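Local coordinates for type III secretion system effector protein ExoU (Pseudomonas fluorescens, PDB 4QMK) that probably acts as a patatin-like phospholipase delivered by type III secretion and localises to the plasma membrane through a phosphatidylinositol 4,5-bisphosphate-binding domain, at residues S150-L155 / S167-T172; P583-P588 / L597-V602; R616-I621 / A646-V651; K623-R628 / F636-V641. All coordinates share one frame; numbering follows the deposited sequence.

Interaction 1 (S150-L155 / S167-T172)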
loop_
_atom_site.group_PDB
_atom_site.type_symbol
_atom_site.label_atom_id
_atom_site.label_comp_id
_atom_site.label_asym_id
_atom_site.label_seq_id
_atom_site.Cartn_x
_atom_site.Cartn_y
_atom_site.Cartn_z
ATOM N N SER A 150 3.670 -20.028 -14.290
ATOM C CA SER A 150 4.777 -20.775 -13.669
ATOM C C SER A 150 5.676 -19.919 -12.757
ATOM O O SER A 150 5.958 -20.274 -11.592
ATOM C CB SER A 150 5.635 -21.446 -14.719
ATOM O OG SER A 150 6.927 -21.732 -14.183
ATOM N N GLU A 151 6.183 -18.830 -13.313
ATOM C CA GLU A 151 6.992 -17.873 -12.572
ATOM C C GLU A 151 6.298 -17.467 -11.246
ATOM O O GLU A 151 6.904 -17.486 -10.164
ATOM C CB GLU A 151 7.225 -16.628 -13.443
ATOM C CG GLU A 151 8.249 -16.749 -14.596
ATOM C CD GLU A 151 7.757 -17.473 -15.859
ATOM O OE1 GLU A 151 6.537 -17.467 -16.126
ATOM O OE2 GLU A 151 8.604 -18.031 -16.614
ATOM N N LEU A 152 5.019 -17.152 -11.327
ATOM C CA LEU A 152 4.293 -16.720 -10.158
ATOM C C LEU A 152 4.188 -17.746 -9.065
ATOM O O LEU A 152 4.150 -17.401 -7.863
ATOM C CB LEU A 152 2.883 -16.292 -10.537
ATOM C CG LEU A 152 2.804 -14.904 -11.108
ATOM C CD1 LEU A 152 1.397 -14.633 -11.604
ATOM C CD2 LEU A 152 3.212 -13.899 -10.058
ATOM N N GLY A 153 4.115 -19.004 -9.464
ATOM C CA GLY A 153 3.964 -20.063 -8.507
ATOM C C GLY A 153 5.239 -20.198 -7.717
ATOM O O GLY A 153 5.213 -20.249 -6.495
ATOM N N LYS A 154 6.357 -20.236 -8.434
ATOM C CA LYS A 154 7.640 -20.358 -7.786
ATOM C C LYS A 154 7.897 -19.214 -6.800
ATOM O O LYS A 154 8.148 -19.431 -5.605
ATOM C CB LYS A 154 8.740 -20.411 -8.831
ATOM C CG LYS A 154 8.893 -21.779 -9.407
ATOM C CD LYS A 154 9.493 -21.756 -10.800
ATOM C CE LYS A 154 9.706 -23.185 -11.286
ATOM N NZ LYS A 154 9.911 -23.233 -12.754
ATOM N N LEU A 155 7.779 -17.997 -7.303
ATOM C CA LEU A 155 8.128 -16.845 -6.521
ATOM C C LEU A 155 7.409 -16.826 -5.193
ATOM O O LEU A 155 8.046 -16.867 -4.131
ATOM C CB LEU A 155 7.850 -15.589 -7.306
ATOM C CG LEU A 155 8.840 -15.286 -8.438
ATOM C CD1 LEU A 155 8.244 -14.221 -9.337
ATOM C CD2 LEU A 155 10.186 -14.819 -7.925
ATOM N N SER A 167 -2.769 -12.968 -4.246
ATOM C CA SER A 167 -3.428 -11.710 -4.604
ATOM C C SER A 167 -2.560 -10.469 -4.386
ATOM O O SER A 167 -2.642 -9.497 -5.132
ATOM C CB SER A 167 -4.689 -11.522 -3.777
ATOM O OG SER A 167 -4.471 -11.620 -2.380
ATOM N N GLN A 168 -1.732 -10.480 -3.362
ATOM C CA GLN A 168 -0.879 -9.325 -3.088
ATOM C C GLN A 168 0.149 -9.068 -4.177
ATOM O O GLN A 168 0.398 -7.931 -4.571
ATOM C CB GLN A 168 -0.296 -9.443 -1.693
ATOM C CG GLN A 168 -1.378 -9.115 -0.671
ATOM C CD GLN A 168 -1.114 -9.635 0.705
ATOM O OE1 GLN A 168 -0.342 -10.563 0.901
ATOM N NE2 GLN A 168 -1.789 -9.069 1.665
ATOM N N LEU A 169 0.699 -10.130 -4.712
ATOM C CA LEU A 169 1.570 -10.008 -5.855
ATOM C C LEU A 169 0.851 -9.491 -7.080
ATOM O O LEU A 169 1.370 -8.649 -7.754
ATOM C CB LEU A 169 2.142 -11.344 -6.229
ATOM C CG LEU A 169 3.627 -11.538 -6.036
ATOM C CD1 LEU A 169 4.044 -12.786 -6.805
ATOM C CD2 LEU A 169 4.380 -10.326 -6.572
ATOM N N LEU A 170 -0.340 -10.023 -7.366
ATOM C CA LEU A 170 -1.087 -9.681 -8.571
ATOM C C LEU A 170 -1.521 -8.256 -8.530
ATOM O O LEU A 170 -1.476 -7.542 -9.550
ATOM C CB LEU A 170 -2.300 -10.599 -8.729
ATOM C CG LEU A 170 -1.911 -12.058 -8.874
ATOM C CD1 LEU A 170 -3.129 -12.938 -8.956
ATOM C CD2 LEU A 170 -1.073 -12.256 -10.086
ATOM N N LEU A 171 -1.961 -7.834 -7.349
ATOM C CA LEU A 171 -2.313 -6.441 -7.127
ATOM C C LEU A 171 -1.215 -5.543 -7.669
ATOM O O LEU A 171 -1.484 -4.689 -8.478
ATOM C CB LEU A 171 -2.499 -6.184 -5.634
ATOM C CG LEU A 171 -2.518 -4.715 -5.232
ATOM C CD1 LEU A 171 -3.603 -4.010 -5.994
ATOM C CD2 LEU A 171 -2.774 -4.580 -3.747
ATOM N N THR A 172 0.039 -5.771 -7.264
ATOM C CA THR A 172 1.126 -4.880 -7.683
ATOM C C THR A 172 1.690 -5.181 -9.065
ATOM O O THR A 172 2.339 -4.333 -9.630
ATOM C CB THR A 172 2.298 -4.797 -6.690
ATOM O OG1 THR A 172 3.165 -5.890 -6.889
ATOM C CG2 THR A 172 1.839 -4.738 -5.221
#

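Interaction 2 (P583-P588 / L597-V602)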
loop_
_atom_site.group_PDB
_atom_site.type_symbol
_atom_site.label_atom_id
_atom_site.label_comp_id
_atom_site.label_asym_id
_atom_site.label_seq_id
_atom_site.Cartn_x
_atom_site.Cartn_y
_atom_site.Cartn_z
ATOM N N PRO A 583 -2.110 -26.083 -1.524
ATOM C CA PRO A 583 -1.393 -26.400 -2.745
ATOM C C PRO A 583 -0.685 -27.736 -2.795
ATOM O O PRO A 583 -0.645 -28.306 -3.896
ATOM C CB PRO A 583 -0.362 -25.313 -2.860
ATOM C CG PRO A 583 -0.935 -24.209 -2.108
ATOM C CD PRO A 583 -1.696 -24.800 -0.986
ATOM N N SER A 584 -0.116 -28.218 -1.672
ATOM C CA SER A 584 0.569 -29.519 -1.666
ATOM C C SER A 584 -0.451 -30.627 -1.694
ATOM O O SER A 584 -0.311 -31.617 -2.404
ATOM C CB SER A 584 1.334 -29.756 -0.368
ATOM O OG SER A 584 2.708 -29.426 -0.418
ATOM N N LEU A 585 -1.477 -30.460 -0.871
ATOM C CA LEU A 585 -2.473 -31.497 -0.679
ATOM C C LEU A 585 -3.213 -31.776 -1.943
ATOM O O LEU A 585 -3.443 -32.915 -2.252
ATOM C CB LEU A 585 -3.414 -31.071 0.452
ATOM C CG LEU A 585 -4.526 -32.023 0.906
ATOM C CD1 LEU A 585 -3.984 -33.372 1.264
ATOM C CD2 LEU A 585 -5.262 -31.431 2.108
ATOM N N TYR A 586 -3.541 -30.733 -2.705
ATOM C CA TYR A 586 -4.259 -30.905 -3.963
ATOM C C TYR A 586 -3.367 -30.913 -5.187
ATOM O O TYR A 586 -3.820 -30.737 -6.282
ATOM C CB TYR A 586 -5.322 -29.830 -4.088
ATOM C CG TYR A 586 -6.354 -30.066 -3.045
ATOM C CD1 TYR A 586 -7.293 -31.070 -3.171
ATOM C CD2 TYR A 586 -6.331 -29.358 -1.890
ATOM C CE1 TYR A 586 -8.223 -31.310 -2.176
ATOM C CE2 TYR A 586 -7.256 -29.584 -0.891
ATOM C CZ TYR A 586 -8.204 -30.556 -1.055
ATOM O OH TYR A 586 -9.106 -30.762 -0.039
ATOM N N ARG A 587 -2.088 -31.104 -4.983
ATOM C CA ARG A 587 -1.159 -31.197 -6.075
ATOM C C ARG A 587 -1.441 -32.555 -6.781
ATOM O O ARG A 587 -1.372 -33.613 -6.121
ATOM C CB ARG A 587 0.267 -31.212 -5.510
ATOM C CG ARG A 587 1.357 -30.817 -6.488
ATOM C CD ARG A 587 2.681 -31.535 -6.226
ATOM N NE ARG A 587 2.723 -32.669 -7.125
ATOM C CZ ARG A 587 3.388 -33.794 -6.925
ATOM N NH1 ARG A 587 4.066 -34.011 -5.791
ATOM N NH2 ARG A 587 3.337 -34.727 -7.871
ATOM N N PRO A 588 -1.779 -32.533 -8.084
ATOM C CA PRO A 588 -1.927 -33.773 -8.892
ATOM C C PRO A 588 -0.712 -34.692 -8.779
ATOM O O PRO A 588 0.416 -34.250 -9.008
ATOM C CB PRO A 588 -2.023 -33.249 -10.326
ATOM C CG PRO A 588 -2.579 -31.888 -10.187
ATOM C CD PRO A 588 -2.130 -31.336 -8.856
ATOM N N LEU A 597 -0.519 -37.199 5.784
ATOM C CA LEU A 597 0.257 -36.325 6.686
ATOM C C LEU A 597 -0.336 -34.894 6.724
ATOM O O LEU A 597 -0.606 -34.360 7.781
ATOM C CB LEU A 597 1.707 -36.272 6.216
ATOM C CG LEU A 597 2.639 -35.318 6.948
ATOM C CD1 LEU A 597 2.962 -35.863 8.331
ATOM C CD2 LEU A 597 3.914 -35.119 6.179
ATOM N N LEU A 598 -0.551 -34.313 5.543
ATOM C CA LEU A 598 -1.134 -32.999 5.408
ATOM C C LEU A 598 -2.546 -32.902 5.986
ATOM O O LEU A 598 -2.886 -31.901 6.647
ATOM C CB LEU A 598 -1.129 -32.576 3.952
ATOM C CG LEU A 598 0.295 -32.353 3.420
ATOM C CD1 LEU A 598 0.285 -32.099 1.941
ATOM C CD2 LEU A 598 1.003 -31.214 4.105
ATOM N N GLN A 599 -3.362 -33.931 5.768
ATOM C CA GLN A 599 -4.681 -33.963 6.363
ATOM C C GLN A 599 -4.616 -34.010 7.892
ATOM O O GLN A 599 -5.315 -33.249 8.559
ATOM C CB GLN A 599 -5.511 -35.114 5.825
ATOM C CG GLN A 599 -6.186 -34.811 4.485
ATOM C CD GLN A 599 -6.803 -36.049 3.853
ATOM O OE1 GLN A 599 -6.414 -37.186 4.150
ATOM N NE2 GLN A 599 -7.743 -35.838 2.967
ATOM N N ARG A 600 -3.768 -34.870 8.433
ATOM C CA ARG A 600 -3.578 -34.930 9.875
ATOM C C ARG A 600 -3.128 -33.545 10.402
ATOM O O ARG A 600 -3.611 -33.073 11.447
ATOM C CB ARG A 600 -2.570 -36.011 10.249
ATOM C CG ARG A 600 -2.369 -36.095 11.746
ATOM C CD ARG A 600 -1.680 -37.300 12.400
ATOM N NE ARG A 600 -1.773 -37.082 13.862
ATOM C CZ ARG A 600 -1.144 -37.782 14.811
ATOM N NH1 ARG A 600 -0.345 -38.801 14.512
ATOM N NH2 ARG A 600 -1.328 -37.454 16.089
ATOM N N ALA A 601 -2.281 -32.858 9.619
ATOM C CA ALA A 601 -1.796 -31.550 9.988
ATOM C C ALA A 601 -2.925 -30.542 10.084
ATOM O O ALA A 601 -2.891 -29.694 10.949
ATOM C CB ALA A 601 -0.755 -31.044 9.017
ATOM N N VAL A 602 -3.908 -30.631 9.186
ATOM C CA VAL A 602 -5.033 -29.725 9.204
ATOM C C VAL A 602 -5.859 -29.847 10.484
ATOM O O VAL A 602 -6.102 -28.827 11.134
ATOM C CB VAL A 602 -5.893 -29.902 7.931
ATOM C CG1 VAL A 602 -7.259 -29.251 8.050
ATOM C CG2 VAL A 602 -5.124 -29.333 6.781
#

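Interaction 3 (R616-I621 / A646-V651)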
loop_
_atom_site.group_PDB
_atom_site.type_symbol
_atom_site.label_atom_id
_atom_site.label_comp_id
_atom_site.label_asym_id
_atom_site.label_seq_id
_atom_site.Cartn_x
_atom_site.Cartn_y
_atom_site.Cartn_z
ATOM N N ARG A 616 4.736 -27.500 16.663
ATOM C CA ARG A 616 4.874 -28.928 16.718
ATOM C C ARG A 616 4.422 -29.427 15.420
ATOM O O ARG A 616 5.083 -30.284 14.827
ATOM C CB ARG A 616 4.030 -29.545 17.829
ATOM C CG ARG A 616 4.264 -31.032 18.038
ATOM C CD ARG A 616 3.578 -31.579 19.300
ATOM N NE ARG A 616 3.329 -33.025 19.197
ATOM C CZ ARG A 616 4.264 -33.972 19.346
ATOM N NH1 ARG A 616 5.529 -33.648 19.610
ATOM N NH2 ARG A 616 3.934 -35.256 19.214
ATOM N N VAL A 617 3.294 -28.904 14.938
ATOM C CA VAL A 617 2.710 -29.422 13.683
ATOM C C VAL A 617 3.604 -29.146 12.511
ATOM O O VAL A 617 3.715 -29.984 11.636
ATOM C CB VAL A 617 1.321 -28.850 13.357
ATOM C CG1 VAL A 617 0.805 -29.467 12.064
ATOM C CG2 VAL A 617 0.326 -29.122 14.472
ATOM N N LEU A 618 4.268 -27.995 12.500
ATOM C CA LEU A 618 5.157 -27.669 11.397
ATOM C C LEU A 618 6.421 -28.478 11.458
ATOM O O LEU A 618 6.929 -28.863 10.420
ATOM C CB LEU A 618 5.494 -26.175 11.334
ATOM C CG LEU A 618 4.521 -25.210 10.618
ATOM C CD1 LEU A 618 3.076 -25.387 10.983
ATOM C CD2 LEU A 618 4.956 -23.806 10.956
ATOM N N ASP A 619 6.938 -28.730 12.649
ATOM C CA ASP A 619 8.125 -29.559 12.777
ATOM C C ASP A 619 7.862 -30.968 12.235
ATOM O O ASP A 619 8.760 -31.567 11.640
ATOM C CB ASP A 619 8.621 -29.610 14.213
ATOM C CG ASP A 619 9.132 -28.236 14.719
ATOM O OD1 ASP A 619 9.528 -27.386 13.870
ATOM O OD2 ASP A 619 9.156 -28.021 15.986
ATOM N N GLY A 620 6.637 -31.475 12.399
ATOM C CA GLY A 620 6.258 -32.799 11.851
ATOM C C GLY A 620 6.219 -32.811 10.307
ATOM O O GLY A 620 6.558 -33.801 9.686
ATOM N N ILE A 621 5.773 -31.716 9.686
ATOM C CA ILE A 621 5.802 -31.633 8.246
ATOM C C ILE A 621 7.280 -31.717 7.819
ATOM O O ILE A 621 7.678 -32.493 6.941
ATOM C CB ILE A 621 5.276 -30.292 7.724
ATOM C CG1 ILE A 621 3.889 -29.940 8.279
ATOM C CG2 ILE A 621 5.213 -30.270 6.209
ATOM C CD1 ILE A 621 2.863 -30.988 8.126
ATOM N N ALA A 646 9.846 -21.688 7.342
ATOM C CA ALA A 646 9.636 -20.242 7.259
ATOM C C ALA A 646 8.425 -19.712 8.054
ATOM O O ALA A 646 8.405 -18.551 8.417
ATOM C CB ALA A 646 9.459 -19.836 5.801
ATOM N N TRP A 647 7.399 -20.527 8.266
ATOM C CA TRP A 647 6.243 -20.072 9.019
ATOM C C TRP A 647 6.342 -20.342 10.517
ATOM O O TRP A 647 5.457 -19.981 11.246
ATOM C CB TRP A 647 4.965 -20.695 8.472
ATOM C CG TRP A 647 4.427 -20.147 7.128
ATOM C CD1 TRP A 647 4.975 -20.308 5.889
ATOM C CD2 TRP A 647 3.163 -19.472 6.915
ATOM N NE1 TRP A 647 4.176 -19.714 4.920
ATOM C CE2 TRP A 647 3.052 -19.211 5.525
ATOM C CE3 TRP A 647 2.140 -19.034 7.770
ATOM C CZ2 TRP A 647 1.970 -18.551 4.980
ATOM C CZ3 TRP A 647 1.063 -18.358 7.223
ATOM C CH2 TRP A 647 0.984 -18.118 5.843
ATOM N N ARG A 648 7.391 -20.974 11.004
ATOM C CA ARG A 648 7.508 -21.183 12.463
ATOM C C ARG A 648 7.405 -19.861 13.192
ATOM O O ARG A 648 7.914 -18.853 12.738
ATOM C CB ARG A 648 8.847 -21.811 12.881
ATOM C CG ARG A 648 9.068 -23.222 12.408
ATOM C CD ARG A 648 10.198 -23.929 13.151
ATOM N NE ARG A 648 9.829 -24.125 14.550
ATOM C CZ ARG A 648 10.550 -24.794 15.450
ATOM N NH1 ARG A 648 11.691 -25.388 15.099
ATOM N NH2 ARG A 648 10.120 -24.902 16.690
ATOM N N ILE A 649 6.766 -19.875 14.346
ATOM C CA ILE A 649 6.645 -18.656 15.158
ATOM C C ILE A 649 7.928 -18.521 15.974
ATOM O O ILE A 649 8.296 -19.448 16.686
ATOM C CB ILE A 649 5.407 -18.681 16.063
ATOM C CG1 ILE A 649 4.141 -18.703 15.204
ATOM C CG2 ILE A 649 5.373 -17.460 16.961
ATOM C CD1 ILE A 649 2.945 -19.239 15.942
ATOM N N PRO A 650 8.630 -17.370 15.824
ATOM C CA PRO A 650 9.919 -17.075 16.435
ATOM C C PRO A 650 10.141 -17.556 17.854
ATOM O O PRO A 650 11.210 -18.073 18.136
ATOM C CB PRO A 650 9.973 -15.555 16.370
ATOM C CG PRO A 650 9.337 -15.256 15.047
ATOM C CD PRO A 650 8.225 -16.266 14.916
ATOM N N VAL A 651 9.160 -17.425 18.734
ATOM C CA VAL A 651 9.382 -17.801 20.138
ATOM C C VAL A 651 10.417 -16.838 20.791
ATOM O O VAL A 651 10.083 -15.734 21.244
ATOM C CB VAL A 651 9.872 -19.282 20.292
ATOM C CG1 VAL A 651 10.500 -19.513 21.674
ATOM C CG2 VAL A 651 8.741 -20.271 20.027
#

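Interaction 4 (K623-R628 / F636-V641)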
loop_
_atom_site.group_PDB
_atom_site.type_symbol
_atom_site.label_atom_id
_atom_site.label_comp_id
_atom_site.label_asym_id
_atom_site.label_seq_id
_atom_site.Cartn_x
_atom_site.Cartn_y
_atom_site.Cartn_z
ATOM N N LYS A 623 9.734 -32.940 9.232
ATOM C CA LYS A 623 10.337 -34.234 9.505
ATOM C C LYS A 623 9.895 -35.380 8.580
ATOM O O LYS A 623 10.710 -36.231 8.220
ATOM C CB LYS A 623 10.023 -34.616 10.922
ATOM C CG LYS A 623 10.735 -35.853 11.409
ATOM C CD LYS A 623 10.555 -36.005 12.916
ATOM C CE LYS A 623 11.544 -36.996 13.529
ATOM N NZ LYS A 623 11.450 -36.958 15.031
ATOM N N HIS A 624 8.625 -35.370 8.160
ATOM C CA HIS A 624 8.093 -36.478 7.394
ATOM C C HIS A 624 7.688 -36.205 5.964
ATOM O O HIS A 624 7.553 -37.145 5.190
ATOM C CB HIS A 624 6.878 -37.024 8.106
ATOM C CG HIS A 624 7.139 -37.472 9.496
ATOM N ND1 HIS A 624 7.625 -38.727 9.793
ATOM C CD2 HIS A 624 6.933 -36.853 10.682
ATOM C CE1 HIS A 624 7.746 -38.845 11.106
ATOM N NE2 HIS A 624 7.319 -37.726 11.666
ATOM N N TYR A 625 7.412 -34.963 5.602
ATOM C CA TYR A 625 6.967 -34.700 4.240
ATOM C C TYR A 625 8.061 -35.133 3.280
ATOM O O TYR A 625 9.177 -34.794 3.520
ATOM C CB TYR A 625 6.735 -33.237 4.031
ATOM C CG TYR A 625 6.180 -32.920 2.690
ATOM C CD1 TYR A 625 4.866 -32.982 2.473
ATOM C CD2 TYR A 625 6.989 -32.564 1.641
ATOM C CE1 TYR A 625 4.321 -32.712 1.224
ATOM C CE2 TYR A 625 6.463 -32.216 0.413
ATOM C CZ TYR A 625 5.124 -32.305 0.203
ATOM O OH TYR A 625 4.561 -31.995 -1.022
ATOM N N ARG A 626 7.726 -35.893 2.235
ATOM C CA ARG A 626 8.688 -36.359 1.222
ATOM C C ARG A 626 8.434 -35.821 -0.206
ATOM O O ARG A 626 7.375 -36.048 -0.765
ATOM C CB ARG A 626 8.553 -37.868 1.118
ATOM C CG ARG A 626 8.801 -38.656 2.400
ATOM C CD ARG A 626 10.230 -38.554 2.902
ATOM N NE ARG A 626 11.171 -38.859 1.840
ATOM C CZ ARG A 626 12.369 -39.417 2.013
ATOM N NH1 ARG A 626 12.798 -39.751 3.242
ATOM N NH2 ARG A 626 13.138 -39.679 0.929
ATOM N N ALA A 627 9.424 -35.182 -0.819
ATOM C CA ALA A 627 9.302 -34.672 -2.216
ATOM C C ALA A 627 10.127 -35.460 -3.238
ATOM O O ALA A 627 11.002 -36.225 -2.855
ATOM C CB ALA A 627 9.742 -33.231 -2.259
ATOM N N ARG A 628 9.849 -35.297 -4.541
ATOM C CA ARG A 628 10.669 -35.987 -5.561
ATOM C C ARG A 628 11.765 -35.024 -5.948
ATOM O O ARG A 628 11.563 -33.807 -5.876
ATOM C CB ARG A 628 9.899 -36.388 -6.841
ATOM C CG ARG A 628 8.584 -37.138 -6.649
ATOM C CD ARG A 628 8.692 -38.648 -6.493
ATOM N NE ARG A 628 8.954 -39.297 -7.769
ATOM C CZ ARG A 628 8.704 -40.581 -8.048
ATOM N NH1 ARG A 628 8.136 -41.398 -7.156
ATOM N NH2 ARG A 628 9.005 -41.046 -9.241
ATOM N N PHE A 636 12.951 -23.945 -6.735
ATOM C CA PHE A 636 11.727 -24.038 -5.930
ATOM C C PHE A 636 10.737 -25.152 -6.314
ATOM O O PHE A 636 9.555 -24.882 -6.587
ATOM C CB PHE A 636 11.024 -22.665 -5.870
ATOM C CG PHE A 636 11.960 -21.527 -5.563
ATOM C CD1 PHE A 636 12.718 -21.533 -4.389
ATOM C CD2 PHE A 636 12.096 -20.460 -6.446
ATOM C CE1 PHE A 636 13.589 -20.484 -4.103
ATOM C CE2 PHE A 636 12.967 -19.410 -6.169
ATOM C CZ PHE A 636 13.709 -19.417 -4.994
ATOM N N SER A 637 11.228 -26.400 -6.296
ATOM C CA SER A 637 10.399 -27.601 -6.524
ATOM C C SER A 637 9.494 -27.866 -5.294
ATOM O O SER A 637 8.327 -27.511 -5.341
ATOM C CB SER A 637 11.277 -28.813 -6.863
ATOM O OG SER A 637 11.885 -28.675 -8.142
ATOM N N SER A 638 10.028 -28.468 -4.217
ATOM C CA SER A 638 9.289 -28.648 -2.930
ATOM C C SER A 638 9.381 -27.458 -1.981
ATOM O O SER A 638 10.096 -27.485 -0.930
ATOM C CB SER A 638 9.747 -29.870 -2.091
ATOM O OG SER A 638 9.573 -29.654 -0.639
ATOM N N THR A 639 8.592 -26.452 -2.267
ATOM C CA THR A 639 8.495 -25.410 -1.292
ATOM C C THR A 639 7.879 -25.898 0.062
ATOM O O THR A 639 7.978 -25.179 1.002
ATOM C CB THR A 639 7.730 -24.177 -1.840
ATOM O OG1 THR A 639 6.349 -24.508 -2.074
ATOM C CG2 THR A 639 8.389 -23.622 -3.143
ATOM N N THR A 640 7.318 -27.107 0.188
ATOM C CA THR A 640 6.530 -27.439 1.394
ATOM C C THR A 640 7.316 -27.454 2.707
ATOM O O THR A 640 6.893 -26.845 3.709
ATOM C CB THR A 640 5.734 -28.770 1.262
ATOM O OG1 THR A 640 4.956 -28.784 0.064
ATOM C CG2 THR A 640 4.774 -28.990 2.418
ATOM N N VAL A 641 8.416 -28.179 2.728
ATOM C CA VAL A 641 9.241 -28.232 3.897
ATOM C C VAL A 641 9.813 -26.862 4.157
ATOM O O VAL A 641 9.884 -26.437 5.296
ATOM C CB VAL A 641 10.398 -29.306 3.771
ATOM C CG1 VAL A 641 11.378 -29.215 4.927
ATOM C CG2 VAL A 641 9.810 -30.710 3.729
#

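Interaction 1 (S150-L155 / S167-T172)
Leu-152 carries this contact, with its two methyl branches divided between Leu-169 and Leu-170. Its CD2 lies 3.5 Å from CD1 of Leu-169, the two side chains running past each other head to tail. Its CD1 reaches CD2 of Leu-170 at 3.7 Å, and here the chains meet at a slant. With chi1 at -80°, CG of Leu-152 sits beside the backbone N, and the fork opens toward the facing helix; Leu-170 holds a similar first torsion. The closest backbone approach is 8.4 Å between the CA atoms of Leu-152 and Leu-169, a spacing bridged by the leucine side chains. No hydrogen bond crosses, so the join is apolar and buried. It pairs helix 140-157 with helix 166-173, two helices separated by a short connection in the patatin-like phospholipase region and lying at the interface with the second subunit; Leu-152 also touches Trp-144, and Leu-169 touches Val-156. Farther along, Leu-155 points toward the facing helix, yet its CB stays 4.8 Å from CD1 of Leu-169. Instead Leu-155 packs on Leu-155 of the second subunit, while Leu-169 meets Leu-169 of that same neighbouring chain.

Interaction 2 (P583-P588 / L597-V602)
Leu-585 and Leu-598 form the apolar heart of this contact, where the CA atoms of the same two residues approach to 6.4 Å. The leucines pass one another in opposite senses: CD1 of Leu-585 rests 4.0 Å from CB of Leu-598, while CD1 of Leu-598 reaches back to the other chain, 3.5 Å from CB of Ser-584 and 3.7 Å from N of Leu-585. Leu-585 has CG trans to its amide nitrogen (chi1 -177°), which carries CD1 to the base of the Leu-598 side chain; Leu-598 has CG next to its own nitrogen (chi1 -67°), and from there CD1 extends to the Ser-584 and Leu-585 backbone. On the exposed margin, the extended chain of Gln-599 crosses Leu-585 at roughly a right angle, with its CG 4.2 Å from CD1 of Leu-585.

No hydrogen bond spans the two segments; the polar groups bond within their own segment or to residues outside. OG of Ser-584 is directed to Thr-640 and Tyr-625, although the very short separation from Thr-640 leaves the detail of that bond doubtful. O of Ser-584 accepts N of Arg-587 (3.2 Å) and the side-chain NE2 of Gln-590, securing the turn where helix 555-585 ends and Tyr-586 departs from helical geometry.

The contact thus joins the end of helix 555-585 to helix 592-606, the next helix of the C-terminal domain. Ile-581 extends the apolar seam along the former helix, Ala-601 faces helix 611-624, and Pro-583 and Tyr-586 rest on strand 254-260.

Interaction 3 (R616-I621 / A646-V651)
Asp-619 approaches Arg-648 over one face of its guanidinium group, forming a salt bridge made over the face and not in the plane. OD1 of Asp-619 lies 3.2 Å from NH1 of Arg-648, but sits 3.0 Å above the guanidinium plane and toward its rim. Carboxylate and guanidinium planes are 81° apart, and no N-H points at the oxygen. The attraction is therefore one of charge alone, probably less directional than a side-on bidentate pair. A bend in the arginine chain at chi3 (67°) turns a face of the guanidinium toward OD1 of Asp-619.

Beside this charged pair, Leu-618 supplies the apolar half. Its CD2 presses on the backbone of the facing loop, 3.7 Å from N of Arg-648 and 3.8 Å from C of Trp-647, and reaches CB of Trp-647 at 4.0 Å. The indole itself leads off in another direction, to an edge-to-face meeting with Phe-576, a residue that Leu-618 also touches. Behind them, OD1 of Asn-615 accepts a hydrogen bond from N of Ile-649, and the Asn-615 side chain contacts Arg-648, fixing the course of the loop next to the salt bridge.

In this way the chain leaving helix 639-646 is laid against helix 611-624. Trp-647 and Ile-649 lie on helix 555-585, Val-617 and Ile-621 turn to helix 592-606, and Ile-621 also touches Thr-640 and Ala-644 of helix 639-646.

Interaction 4 (K623-R628 / F636-V641)
Thr-640 lies over one face of the Tyr-625 ring, and this buried pair is the tightly packed part of the contact. CB of Thr-640 stands 3.9 Å from the centroid of the Tyr-625 ring and 20° off the ring normal, the geometry of a CH-pi interaction. CB is displaced toward the CE2-CZ bond of the ring, 3.6 Å from CE2 of Tyr-625, while CG2 of Thr-640 spreads across to CE1 at 3.9 Å. With its CG opposite the amide nitrogen (chi1 -176°), Tyr-625 swings its ring into this position; CG2 of Val-641 adds an oblique contact at 4.0 Å from CD2 of the tyrosine. The buried hydroxyls have partners beyond the two segments: OH of Tyr-625 bonds to Gln-590, and OG1 of Thr-640 to Arg-254, besides its doubtfully short approach to Ser-584.

The solvent side is small in area and rests on one close touch. There Ala-627, an exposed residue, brings only its methyl group, with CB 3.4 Å from CB of Ser-638. OG of Ser-638 stays 4.2 Å from CE2 of Tyr-625, and Arg-626 points away, its carbonyl held by Asn-594.

Between the end of helix 611-624 and the start of helix 639-646, the connecting chain is drawn together here. Tyr-625 also packs on Leu-597 and Leu-598 of helix 592-606, while Phe-636 and Thr-639 reach helix 140-157.

In the fold
Interactions 2, 3 and 4 tie together four consecutive helices, 555-585, 592-606, 611-624 and 639-646, in the C-terminal domain, which is probably the membrane localization domain. Centres of interactions 2 and 4 are about 12 Å apart, and OG of Ser-584 approaches OH of Tyr-625 at 3.2 Å, a probable hydrogen bond. Interactions 3 and 4 share helix 611-624, their centres about 14 Å apart; Ile-621 meets Thr-640 there and also packs on Ala-601 of interaction 2. Interaction 1 belongs to the patatin-like region, about 20 Å from interaction 4 between centres, yet CB of Lys-154 touches CD2 of Phe-636 at 4.1 Å, joining the two regions.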